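Local coordinates for NO-binding heme-dependent sensor protein (Shewanella oneidensis, PDB 4U99), which probably senses nitric oxide through a bound heme, and also holds a zinc ion, at residues A[2-7]-A[36-41]; A[86-91]-A[100-105]; A[153-158]-A[176-181]. The protein carries 3 engineered substitutions. All coordinates share one frame; numbering follows the deposited sequence.

Contact 1 (A[2-7]-A[36-41]). With HEM (protoporphyrin IX containing Fe), chain C.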
loop_
_atom_site.group_PDB
_atom_site.type_symbol
_atom_site.label_atom_id
_atom_site.label_comp_id
_atom_site.label_asym_id
_atom_site.label_seq_id
_atom_site.Cartn_x
_atom_site.Cartn_y
_atom_site.Cartn_z
ATOM N N LYS A 2 -6.042 10.385 -2.304
ATOM C CA LYS A 2 -5.685 11.425 -1.340
ATOM C C LYS A 2 -4.240 11.884 -1.490
ATOM O O LYS A 2 -3.350 11.093 -1.806
ATOM C CB LYS A 2 -5.928 10.935 0.088
ATOM C CG LYS A 2 -7.403 10.783 0.449
ATOM C CD LYS A 2 -8.151 12.106 0.347
ATOM C CE LYS A 2 -9.596 11.967 0.774
ATOM N NZ LYS A 2 -10.343 13.248 0.617
ATOM N N GLY A 3 -4.021 13.174 -1.249
ATOM C CA GLY A 3 -2.715 13.785 -1.409
ATOM C C GLY A 3 -1.619 13.091 -0.623
ATOM O O GLY A 3 -0.458 13.099 -1.035
ATOM N N ILE A 4 -1.980 12.486 0.504
ATOM C CA ILE A 4 -0.993 11.807 1.331
ATOM C C ILE A 4 -0.267 10.714 0.543
ATOM O O ILE A 4 0.933 10.518 0.718
ATOM C CB ILE A 4 -1.623 11.185 2.588
ATOM C CG1 ILE A 4 -0.535 10.505 3.414
ATOM C CG2 ILE A 4 -2.738 10.203 2.225
ATOM C CD1 ILE A 4 -0.964 10.148 4.786
ATOM N N ILE A 5 -0.990 10.017 -0.327
ATOM C CA ILE A 5 -0.379 8.984 -1.162
ATOM C C ILE A 5 0.665 9.626 -2.077
ATOM O O ILE A 5 1.784 9.127 -2.199
ATOM C CB ILE A 5 -1.430 8.230 -2.003
ATOM C CG1 ILE A 5 -2.553 7.693 -1.110
ATOM C CG2 ILE A 5 -0.784 7.086 -2.783
ATOM C CD1 ILE A 5 -2.091 6.775 0.010
ATOM N N PHE A 6 0.297 10.741 -2.703
ATOM C CA PHE A 6 1.231 11.515 -3.520
ATOM C C PHE A 6 2.430 12.028 -2.716
ATOM O O PHE A 6 3.550 12.065 -3.223
ATOM C CB PHE A 6 0.523 12.710 -4.164
ATOM C CG PHE A 6 -0.497 12.333 -5.193
ATOM C CD1 PHE A 6 -1.812 12.099 -4.831
ATOM C CD2 PHE A 6 -0.145 12.224 -6.528
ATOM C CE1 PHE A 6 -2.755 11.756 -5.781
ATOM C CE2 PHE A 6 -1.083 11.884 -7.482
ATOM C CZ PHE A 6 -2.387 11.649 -7.108
ATOM N N ASN A 7 2.194 12.443 -1.474
ATOM C CA ASN A 7 3.277 12.970 -0.648
ATOM C C ASN A 7 4.317 11.892 -0.365
ATOM O O ASN A 7 5.519 12.134 -0.458
ATOM C CB ASN A 7 2.749 13.528 0.677
ATOM C CG ASN A 7 1.797 14.705 0.496
ATOM O OD1 ASN A 7 0.893 14.903 1.308
ATOM N ND2 ASN A 7 1.998 15.491 -0.561
ATOM N N TYR A 36 -0.019 18.787 -3.618
ATOM C CA TYR A 36 -0.847 17.745 -3.029
ATOM C C TYR A 36 -1.044 17.958 -1.531
ATOM O O TYR A 36 -0.186 17.603 -0.723
ATOM C CB TYR A 36 -0.232 16.373 -3.292
ATOM C CG TYR A 36 -0.199 16.016 -4.761
ATOM C CD1 TYR A 36 -1.373 15.757 -5.456
ATOM C CD2 TYR A 36 1.001 15.948 -5.455
ATOM C CE1 TYR A 36 -1.355 15.434 -6.800
ATOM C CE2 TYR A 36 1.029 15.626 -6.797
ATOM C CZ TYR A 36 -0.150 15.372 -7.465
ATOM O OH TYR A 36 -0.124 15.050 -8.802
ATOM N N VAL A 37 -2.180 18.548 -1.172
ATOM C CA VAL A 37 -2.580 18.663 0.223
ATOM C C VAL A 37 -2.960 17.269 0.708
ATOM O O VAL A 37 -3.757 16.584 0.071
ATOM C CB VAL A 37 -3.750 19.644 0.403
ATOM C CG1 VAL A 37 -4.134 19.769 1.875
ATOM C CG2 VAL A 37 -3.385 21.002 -0.171
ATOM N N SER A 38 -2.391 16.870 1.842
ATOM C CA SER A 38 -2.477 15.495 2.329
ATOM C C SER A 38 -3.909 14.967 2.424
ATOM O O SER A 38 -4.189 13.839 2.019
ATOM C CB SER A 38 -1.802 15.394 3.698
ATOM O OG SER A 38 -1.680 14.047 4.116
ATOM N N ALA A 39 -4.814 15.787 2.950
ATOM C CA ALA A 39 -6.194 15.361 3.182
ATOM C C ALA A 39 -7.118 15.539 1.970
ATOM O O ALA A 39 -8.270 15.109 2.001
ATOM C CB ALA A 39 -6.764 16.112 4.374
ATOM N N LYS A 40 -6.620 16.174 0.915
ATOM C CA LYS A 40 -7.446 16.472 -0.253
ATOM C C LYS A 40 -7.421 15.344 -1.288
ATOM O O LYS A 40 -6.408 14.666 -1.452
ATOM C CB LYS A 40 -6.982 17.772 -0.903
ATOM C CG LYS A 40 -8.070 18.818 -1.040
ATOM C CD LYS A 40 -7.516 20.114 -1.600
ATOM C CE LYS A 40 -8.325 20.588 -2.792
ATOM N NZ LYS A 40 -9.737 20.884 -2.420
ATOM N N SER A 41 -8.541 15.163 -1.983
ATOM C CA SER A 41 -8.652 14.151 -3.034
ATOM C C SER A 41 -8.160 14.679 -4.376
ATOM O O SER A 41 -8.420 15.829 -4.732
ATOM C CB SER A 41 -10.102 13.678 -3.175
ATOM O OG SER A 41 -10.471 12.828 -2.107
HETATM C CHA HEM C . -5.656 3.197 0.376
HETATM C CHB HEM C . -4.493 -1.343 1.597
HETATM C CHC HEM C . -2.661 0.183 5.804
HETATM C CHD HEM C . -4.748 4.496 5.007
HETATM C C1A HEM C . -5.312 1.872 0.279
HETATM C C2A HEM C . -5.103 1.130 -0.948
HETATM C C3A HEM C . -4.777 -0.128 -0.610
HETATM C C4A HEM C . -4.773 -0.222 0.839
HETATM C CMA HEM C . -4.449 -1.294 -1.565
HETATM C CAA HEM C . -5.228 1.713 -2.378
HETATM C CBA HEM C . -6.685 2.023 -2.734
HETATM C CGA HEM C . -7.408 0.826 -3.317
HETATM O O1A HEM C . -8.588 0.982 -3.733
HETATM O O2A HEM C . -6.838 -0.292 -3.380
HETATM C C1B HEM C . -3.842 -1.338 2.809
HETATM C C2B HEM C . -3.167 -2.464 3.421
HETATM C C3B HEM C . -2.663 -2.045 4.601
HETATM C C4B HEM C . -2.996 -0.636 4.746
HETATM C CMB HEM C . -3.117 -3.865 2.764
HETATM C CAB HEM C . -1.842 -2.807 5.672
HETATM C CBB HEM C . -1.177 -3.941 5.422
HETATM C C1C HEM C . -3.065 1.493 5.961
HETATM C C2C HEM C . -2.753 2.348 7.087
HETATM C C3C HEM C . -3.314 3.549 6.855
HETATM C C4C HEM C . -4.025 3.476 5.596
HETATM C CMC HEM C . -1.881 1.897 8.282
HETATM C CAC HEM C . -3.315 4.818 7.738
HETATM C CBC HEM C . -3.332 4.730 9.067
HETATM C C1D HEM C . -5.052 4.602 3.665
HETATM C C2D HEM C . -5.314 5.838 2.955
HETATM C C3D HEM C . -5.597 5.428 1.510
HETATM C C4D HEM C . -5.476 3.987 1.488
HETATM C CMD HEM C . -5.311 7.274 3.520
HETATM C CAD HEM C . -5.929 6.356 0.325
HETATM C CBD HEM C . -7.435 6.557 0.213
HETATM C CGD HEM C . -7.703 7.545 -0.891
HETATM O O1D HEM C . -6.748 7.868 -1.647
HETATM O O2D HEM C . -8.863 8.011 -1.016
HETATM N NA HEM C . -5.108 1.019 1.347
HETATM N NB HEM C . -3.717 -0.246 3.639
HETATM N NC HEM C . -3.844 2.214 5.077
HETATM N ND HEM C . -5.160 3.540 2.771
HETATM FE FE HEM C . -4.681 1.551 3.293
HETATM O O HOH W 1 1.568 13.734 4.186
#

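Contact 2 (A[86-91]-A[100-105]). With HEM (protoporphyrin IX containing Fe), chain C.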
loop_
_atom_site.group_PDB
_atom_site.type_symbol
_atom_site.label_atom_id
_atom_site.label_comp_id
_atom_site.label_asym_id
_atom_site.label_seq_id
_atom_site.Cartn_x
_atom_site.Cartn_y
_atom_site.Cartn_z
ATOM N N ASP A 86 -0.419 2.026 16.150
ATOM C CA ASP A 86 -0.100 1.633 17.520
ATOM C C ASP A 86 -1.282 0.940 18.211
ATOM O O ASP A 86 -1.165 0.499 19.350
ATOM C CB ASP A 86 0.356 2.853 18.326
ATOM C CG ASP A 86 1.791 3.248 18.010
ATOM O OD1 ASP A 86 2.382 2.656 17.076
ATOM O OD2 ASP A 86 2.328 4.150 18.681
ATOM N N LYS A 87 -2.413 0.833 17.520
ATOM C CA LYS A 87 -3.535 0.037 18.014
ATOM C C LYS A 87 -3.227 -1.465 17.988
ATOM O O LYS A 87 -3.912 -2.255 18.641
ATOM C CB LYS A 87 -4.792 0.313 17.184
ATOM C CG LYS A 87 -5.425 1.675 17.451
ATOM C CD LYS A 87 -6.664 1.908 16.587
ATOM C CE LYS A 87 -7.430 3.150 17.063
ATOM N NZ LYS A 87 -8.629 3.424 16.220
ATOM N N PHE A 88 -2.197 -1.850 17.238
ATOM C CA PHE A 88 -1.876 -3.262 17.026
ATOM C C PHE A 88 -0.498 -3.624 17.560
ATOM O O PHE A 88 0.464 -2.877 17.382
ATOM C CB PHE A 88 -1.966 -3.589 15.537
ATOM C CG PHE A 88 -3.265 -3.175 14.920
ATOM C CD1 PHE A 88 -4.400 -3.954 15.080
ATOM C CD2 PHE A 88 -3.362 -1.996 14.201
ATOM C CE1 PHE A 88 -5.604 -3.569 14.522
ATOM C CE2 PHE A 88 -4.563 -1.611 13.637
ATOM C CZ PHE A 88 -5.685 -2.397 13.802
ATOM N N ASP A 89 -0.414 -4.780 18.214
ATOM C CA ASP A 89 0.823 -5.229 18.843
ATOM C C ASP A 89 1.574 -6.246 17.981
ATOM O O ASP A 89 2.712 -6.597 18.282
ATOM C CB ASP A 89 0.526 -5.833 20.215
ATOM C CG ASP A 89 -0.011 -4.812 21.202
ATOM O OD1 ASP A 89 0.401 -3.632 21.137
ATOM O OD2 ASP A 89 -0.846 -5.192 22.048
ATOM N N ASP A 90 0.938 -6.726 16.916
ATOM C CA ASP A 90 1.591 -7.679 16.021
ATOM C C ASP A 90 1.028 -7.630 14.604
ATOM O O ASP A 90 -0.035 -7.050 14.348
ATOM C CB ASP A 90 1.471 -9.102 16.577
ATOM C CG ASP A 90 0.034 -9.508 16.833
ATOM O OD1 ASP A 90 -0.690 -9.780 15.860
ATOM O OD2 ASP A 90 -0.372 -9.557 18.012
ATOM N N PHE A 91 1.760 -8.252 13.687
ATOM C CA PHE A 91 1.423 -8.232 12.272
ATOM C C PHE A 91 0.041 -8.816 11.999
ATOM O O PHE A 91 -0.756 -8.221 11.275
ATOM C CB PHE A 91 2.483 -9.000 11.477
ATOM C CG PHE A 91 2.105 -9.253 10.048
ATOM C CD1 PHE A 91 2.341 -8.296 9.077
ATOM C CD2 PHE A 91 1.525 -10.452 9.674
ATOM C CE1 PHE A 91 1.997 -8.529 7.755
ATOM C CE2 PHE A 91 1.180 -10.693 8.353
ATOM C CZ PHE A 91 1.419 -9.731 7.394
ATOM N N ASP A 100 -11.819 -3.170 9.311
ATOM C CA ASP A 100 -12.748 -2.764 10.363
ATOM C C ASP A 100 -12.171 -1.738 11.339
ATOM O O ASP A 100 -12.924 -1.104 12.072
ATOM C CB ASP A 100 -13.220 -3.992 11.149
ATOM C CG ASP A 100 -14.099 -4.916 10.323
ATOM O OD1 ASP A 100 -14.796 -4.426 9.407
ATOM O OD2 ASP A 100 -14.098 -6.136 10.596
ATOM N N VAL A 101 -10.849 -1.582 11.354
ATOM C CA VAL A 101 -10.204 -0.655 12.279
ATOM C C VAL A 101 -9.442 0.434 11.533
ATOM O O VAL A 101 -9.750 1.608 11.671
ATOM C CB VAL A 101 -9.241 -1.388 13.234
ATOM C CG1 VAL A 101 -8.601 -0.404 14.212
ATOM C CG2 VAL A 101 -9.981 -2.473 13.994
ATOM N N ILE A 102 -8.447 0.050 10.744
ATOM C CA ILE A 102 -7.613 1.038 10.071
ATOM C C ILE A 102 -8.412 1.868 9.067
ATOM O O ILE A 102 -8.504 3.083 9.202
ATOM C CB ILE A 102 -6.422 0.365 9.363
ATOM C CG1 ILE A 102 -5.527 -0.305 10.411
ATOM C CG2 ILE A 102 -5.620 1.388 8.562
ATOM C CD1 ILE A 102 -4.358 -1.061 9.848
ATOM N N HIS A 103 -8.994 1.223 8.065
ATOM C CA HIS A 103 -9.676 1.961 7.011
ATOM C C HIS A 103 -10.996 2.550 7.514
ATOM O O HIS A 103 -11.505 3.518 6.950
ATOM C CB HIS A 103 -9.890 1.060 5.790
ATOM C CG HIS A 103 -8.650 0.863 4.970
ATOM N ND1 HIS A 103 -8.527 -0.139 4.032
ATOM C CD2 HIS A 103 -7.478 1.542 4.949
ATOM C CE1 HIS A 103 -7.333 -0.069 3.468
ATOM N NE2 HIS A 103 -6.677 0.943 4.005
ATOM N N LEU A 104 -11.539 1.989 8.591
ATOM C CA LEU A 104 -12.654 2.631 9.274
ATOM C C LEU A 104 -12.206 3.980 9.847
ATOM O O LEU A 104 -12.920 4.973 9.732
ATOM C CB LEU A 104 -13.210 1.745 10.392
ATOM C CG LEU A 104 -14.372 2.363 11.183
ATOM C CD1 LEU A 104 -15.617 2.481 10.309
ATOM C CD2 LEU A 104 -14.681 1.574 12.442
ATOM N N GLU A 105 -11.024 4.014 10.462
ATOM C CA GLU A 105 -10.481 5.269 10.988
ATOM C C GLU A 105 -10.233 6.264 9.863
ATOM O O GLU A 105 -10.473 7.462 10.016
ATOM C CB GLU A 105 -9.170 5.038 11.746
ATOM C CG GLU A 105 -9.302 4.905 13.252
ATOM C CD GLU A 105 -10.019 6.071 13.886
ATOM O OE1 GLU A 105 -9.387 7.132 14.092
ATOM O OE2 GLU A 105 -11.225 5.926 14.178
HETATM C CHA HEM C . -5.656 3.197 0.376
HETATM C CHB HEM C . -4.493 -1.343 1.597
HETATM C CHC HEM C . -2.661 0.183 5.804
HETATM C CHD HEM C . -4.748 4.496 5.007
HETATM C C1A HEM C . -5.312 1.872 0.279
HETATM C C2A HEM C . -5.103 1.130 -0.948
HETATM C C3A HEM C . -4.777 -0.128 -0.610
HETATM C C4A HEM C . -4.773 -0.222 0.839
HETATM C CMA HEM C . -4.449 -1.294 -1.565
HETATM C CAA HEM C . -5.228 1.713 -2.378
HETATM C CBA HEM C . -6.685 2.023 -2.734
HETATM C CGA HEM C . -7.408 0.826 -3.317
HETATM O O1A HEM C . -8.588 0.982 -3.733
HETATM O O2A HEM C . -6.838 -0.292 -3.380
HETATM C C1B HEM C . -3.842 -1.338 2.809
HETATM C C2B HEM C . -3.167 -2.464 3.421
HETATM C C3B HEM C . -2.663 -2.045 4.601
HETATM C C4B HEM C . -2.996 -0.636 4.746
HETATM C CMB HEM C . -3.117 -3.865 2.764
HETATM C CAB HEM C . -1.842 -2.807 5.672
HETATM C CBB HEM C . -1.177 -3.941 5.422
HETATM C C1C HEM C . -3.065 1.493 5.961
HETATM C C2C HEM C . -2.753 2.348 7.087
HETATM C C3C HEM C . -3.314 3.549 6.855
HETATM C C4C HEM C . -4.025 3.476 5.596
HETATM C CMC HEM C . -1.881 1.897 8.282
HETATM C CAC HEM C . -3.315 4.818 7.738
HETATM C CBC HEM C . -3.332 4.730 9.067
HETATM C C1D HEM C . -5.052 4.602 3.665
HETATM C C2D HEM C . -5.314 5.838 2.955
HETATM C C3D HEM C . -5.597 5.428 1.510
HETATM C C4D HEM C . -5.476 3.987 1.488
HETATM C CMD HEM C . -5.311 7.274 3.520
HETATM C CAD HEM C . -5.929 6.356 0.325
HETATM C CBD HEM C . -7.435 6.557 0.213
HETATM C CGD HEM C . -7.703 7.545 -0.891
HETATM O O1D HEM C . -6.748 7.868 -1.647
HETATM O O2D HEM C . -8.863 8.011 -1.016
HETATM N NA HEM C . -5.108 1.019 1.347
HETATM N NB HEM C . -3.717 -0.246 3.639
HETATM N NC HEM C . -3.844 2.214 5.077
HETATM N ND HEM C . -5.160 3.540 2.771
HETATM FE FE HEM C . -4.681 1.551 3.293
#

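Contact 3 (A[153-158]-A[176-181]). Engineered in segment 153-158: Ala154 (natural residue Gln), Ala155 (natural residue Gln), Ala156 (natural residue Lys). With NA (sodium ion), chain E.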
loop_
_atom_site.group_PDB
_atom_site.type_symbol
_atom_site.label_atom_id
_atom_site.label_comp_id
_atom_site.label_asym_id
_atom_site.label_seq_id
_atom_site.Cartn_x
_atom_site.Cartn_y
_atom_site.Cartn_z
ATOM N N PHE A 153 6.772 -4.760 12.118
ATOM C CA PHE A 153 6.729 -5.621 13.298
ATOM C C PHE A 153 7.910 -6.587 13.380
ATOM O O PHE A 153 7.878 -7.541 14.155
ATOM C CB PHE A 153 5.421 -6.414 13.315
ATOM C CG PHE A 153 4.216 -5.574 13.597
ATOM C CD1 PHE A 153 3.958 -5.123 14.880
ATOM C CD2 PHE A 153 3.345 -5.228 12.583
ATOM C CE1 PHE A 153 2.851 -4.343 15.144
ATOM C CE2 PHE A 153 2.236 -4.450 12.844
ATOM C CZ PHE A 153 1.991 -4.008 14.126
ATOM N N ALA A 154 8.950 -6.330 12.593
ATOM C CA ALA A 154 10.113 -7.212 12.549
ATOM C C ALA A 154 9.682 -8.650 12.271
ATOM O O ALA A 154 10.205 -9.593 12.863
ATOM C CB ALA A 154 10.899 -7.131 13.856
ATOM N N ALA A 155 8.712 -8.798 11.373
ATOM C CA ALA A 155 8.202 -10.106 10.983
ATOM C C ALA A 155 8.645 -10.453 9.565
ATOM O O ALA A 155 9.037 -9.572 8.797
ATOM C CB ALA A 155 6.683 -10.130 11.085
ATOM N N ALA A 156 8.582 -11.740 9.232
ATOM C CA ALA A 156 8.896 -12.221 7.890
ATOM C C ALA A 156 7.692 -12.958 7.308
ATOM O O ALA A 156 7.122 -13.832 7.960
ATOM C CB ALA A 156 10.122 -13.138 7.920
ATOM N N ILE A 157 7.310 -12.604 6.083
ATOM C CA ILE A 157 6.151 -13.218 5.444
ATOM C C ILE A 157 6.413 -13.637 4.000
ATOM O O ILE A 157 7.376 -13.196 3.369
ATOM C CB ILE A 157 4.924 -12.270 5.455
ATOM C CG1 ILE A 157 5.197 -11.007 4.633
ATOM C CG2 ILE A 157 4.538 -11.910 6.885
ATOM C CD1 ILE A 157 3.942 -10.164 4.373
ATOM N N GLN A 158 5.537 -14.502 3.498
ATOM C CA GLN A 158 5.449 -14.808 2.079
ATOM C C GLN A 158 4.001 -14.614 1.663
ATOM O O GLN A 158 3.094 -14.830 2.469
ATOM C CB GLN A 158 5.901 -16.244 1.781
ATOM C CG GLN A 158 7.271 -16.599 2.324
ATOM C CD GLN A 158 8.398 -15.843 1.646
ATOM O OE1 GLN A 158 8.199 -15.195 0.619
ATOM N NE2 GLN A 158 9.595 -15.923 2.223
ATOM N N ILE A 176 -1.301 -15.138 2.917
ATOM C CA ILE A 176 -0.143 -14.653 3.658
ATOM C C ILE A 176 0.361 -15.734 4.602
ATOM O O ILE A 176 -0.402 -16.246 5.416
ATOM C CB ILE A 176 -0.487 -13.394 4.475
ATOM C CG1 ILE A 176 -1.128 -12.325 3.582
ATOM C CG2 ILE A 176 0.762 -12.842 5.163
ATOM C CD1 ILE A 176 -1.765 -11.197 4.351
ATOM N N GLU A 177 1.633 -16.092 4.487
ATOM C CA GLU A 177 2.246 -16.992 5.457
ATOM C C GLU A 177 3.161 -16.210 6.381
ATOM O O GLU A 177 4.110 -15.576 5.931
ATOM C CB GLU A 177 3.038 -18.109 4.773
ATOM C CG GLU A 177 3.682 -19.070 5.780
ATOM C CD GLU A 177 4.652 -20.049 5.144
ATOM O OE1 GLU A 177 4.895 -19.953 3.922
ATOM O OE2 GLU A 177 5.176 -20.917 5.875
ATOM N N LEU A 178 2.870 -16.260 7.674
ATOM C CA LEU A 178 3.757 -15.682 8.673
ATOM C C LEU A 178 4.866 -16.682 8.993
ATOM O O LEU A 178 4.632 -17.684 9.665
ATOM C CB LEU A 178 2.977 -15.309 9.934
ATOM C CG LEU A 178 3.768 -14.675 11.080
ATOM C CD1 LEU A 178 4.377 -13.346 10.662
ATOM C CD2 LEU A 178 2.864 -14.494 12.288
ATOM N N GLN A 179 6.068 -16.409 8.500
ATOM C CA GLN A 179 7.202 -17.304 8.703
ATOM C C GLN A 179 7.866 -17.074 10.050
ATOM O O GLN A 179 8.373 -18.008 10.669
ATOM C CB GLN A 179 8.231 -17.123 7.591
ATOM C CG GLN A 179 7.728 -17.527 6.225
ATOM C CD GLN A 179 8.754 -17.291 5.142
ATOM O OE1 GLN A 179 9.296 -16.191 5.010
ATOM N NE2 GLN A 179 9.024 -18.323 4.353
ATOM N N ASN A 180 7.873 -15.822 10.494
ATOM C CA ASN A 180 8.462 -15.487 11.780
ATOM C C ASN A 180 8.021 -14.127 12.300
ATOM O O ASN A 180 7.796 -13.195 11.527
ATOM C CB ASN A 180 9.987 -15.509 11.683
ATOM C CG ASN A 180 10.652 -15.345 13.031
ATOM O OD1 ASN A 180 10.299 -16.021 13.994
ATOM N ND2 ASN A 180 11.606 -14.427 13.113
ATOM N N ASP A 181 7.886 -14.035 13.617
ATOM C CA ASP A 181 7.777 -12.752 14.300
ATOM C C ASP A 181 8.185 -12.976 15.756
ATOM O O ASP A 181 8.563 -14.087 16.120
ATOM C CB ASP A 181 6.365 -12.151 14.152
ATOM C CG ASP A 181 5.317 -12.806 15.049
ATOM O OD1 ASP A 181 5.593 -13.821 15.720
ATOM O OD2 ASP A 181 4.179 -12.290 15.063
HETATM NA NA NA E . 10.640 -15.358 16.288
HETATM O O HOH W 2 11.685 -13.373 15.833
HETATM O O HOH W 3 11.004 -15.217 18.468
HETATM O O HOH W 4 12.958 -16.208 15.966
#

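Contact 1 (A[2-7]-A[36-41])
Lys2 reaches across from just before the first helix to Ala39 in the turn and Ser41 just after it, passing a heme propionate on the way. Its CB sits 3.6 Å from heme O1D, with Ser38 O a little farther off, and CG lies 3.5 Å from heme O2D. A bend at chi2 (-61°) then carries the straight remainder of the chain away from the propionate: CD comes to 3.4 Å from Ala39 O, CE passes Ser41 OG, and NZ ends in two hydrogen bonds, 2.8 Å to Ser41 OG and 3.1 Å to Ala39 O. His111 O is a further acceptor for the same ammonium. The backbone N of Lys2 meanwhile gives a nearly straight 2.7 Å bond to heme O1D. Here the N-terminal helix of the H-NOX fold begins against the heme, whose other hydrogen-bond partners include Tyr132, Ser134 and Arg136. Residues Val37 to Lys40 form a type I beta turn that offers its carbonyls to the helix start: Gly3 N donates to Lys40 O, and Ile4 N more weakly to Ser38 O. Two and three residues beyond Ile4, at Phe6 and Asn7, side chains take over. The rings of Phe6 and Tyr36 make an offset stack, centroids 3.9 Å apart and planes at 9°, and Phe6 CB also rests over the tyrosine face; Tyr36 OH is held by Glu46. Asn7 ND2 gives Tyr36 O a 3.0 Å bond, straight to 164° at the hydrogen, with the acceptor in the plane of the asparagine amide.

Contact 2 (A[86-91]-A[100-105])
Lys87 NZ arrives beside the methylene of Glu105, 3.4 Å from its CG. The opposite charges stay farther apart, NZ of Lys87 to OE2 of Glu105 being 4.1 Å, which is beyond a salt bridge. The lysine runs extended beyond CG to get there, and on the way its CD brushes Val101 CG1 at 3.8 Å, one helical turn before the glutamate. Beside the lysine the Phe88 ring meets the helix obliquely, CZ 3.6 Å from Val101 CG1 and CE2 at the same 3.6 Å from Ile102 CG1. Ile102 branches two ways: CG1 goes to Phe88, while CG2, anti to the backbone N, comes to 3.4 Å from heme C2C. With an alanine here, both branches gone, a gap would probably open between Phe88 CE2 and heme C2C, and the Phe88 ring would be less fixed. The next residue, His103, is the axial ligand, its NE2 2.2 Å from the iron. No hydrogen bond crosses between 86-91 and 100-105, so the loop holds the proximal helix by apolar packing and loose electrostatics, consistent with a helix able to shift if the iron-histidine bond breaks.

Contact 3 (A[153-158]-A[176-181])
Ile157 and Leu178 face each other on the buried side of an antiparallel pairing, where Ile157 CG2 comes to 4.0 Å from Leu178 CD1. The same CD1 touches the methyl of Ala155, an engineered residue, while Ile176 CG2 lies against Ile157 CB. Phe91 packs on both isoleucines and Thr92 on Leu178, and Phe147 and Ala150 of helix 139-152 also pack on Ile157. This is the hairpin of strands 156-163 and 172-180 in the H-NOX sheet, laid against helices. Backbone bonds pair Gln158 with Glu177 in both directions, Glu177 N reaching Gln158 O at 2.8 Å. Between Ile157 and Ala156 the register slips in a classic beta bulge: Ala156 O takes Gln179 N at 2.8 Å and, weakly, Asn180 N at 3.3 Å, whereas Ala156 N donates to Asn180 O.

The solvent side is looser. Gln158, bent at chi2 (-67°), brings its amide up to the end of the extended Gln179, and its NE2 donates to Gln179 OE1 at 2.8 Å. The bond is far from ideal, bent to 135° at the hydrogen, with the two amide planes 88° apart. Ala156, engineered like its neighbours Ala154 and Ala155, shows just a methyl on the face it shares with Gln158. At the strand end the sodium ion is bound by Asn180 OD1 and Asp181 O, both at 2.4 Å, with Leu184 O and three waters; one of these waters also accepts from Asn180 ND2. The pairing thus rests on backbone bonds and one apolar face, the Gln158-Gln179 hydrogen bond being a lesser addition, while the cation, held by neutral oxygens, joins the strand end to a C-terminal tail that is probably a tag remnant, so the site need not be natural.

Overall arrangement
The heme relates contacts 1 and 2: contact 1 meets a propionate from the N-terminal helix, contact 2 supplies the axial histidine and packs on the ring. Their centres are 21 Å apart and their nearest atoms about 8 Å, so they do not touch. Contact 2 packs directly against contact 3, where the Phe153 ring lies against the loop, CE1 3.6 Å from Phe88 O. Contact 3 has no heme ligand, yet the side chain of Ile176 comes within about 7 Å of the cofactor. Contacts 1 and 3, with centres 30 Å apart, lie on opposite sides of the chain's centre, with contact 2 and the heme linking the two ends.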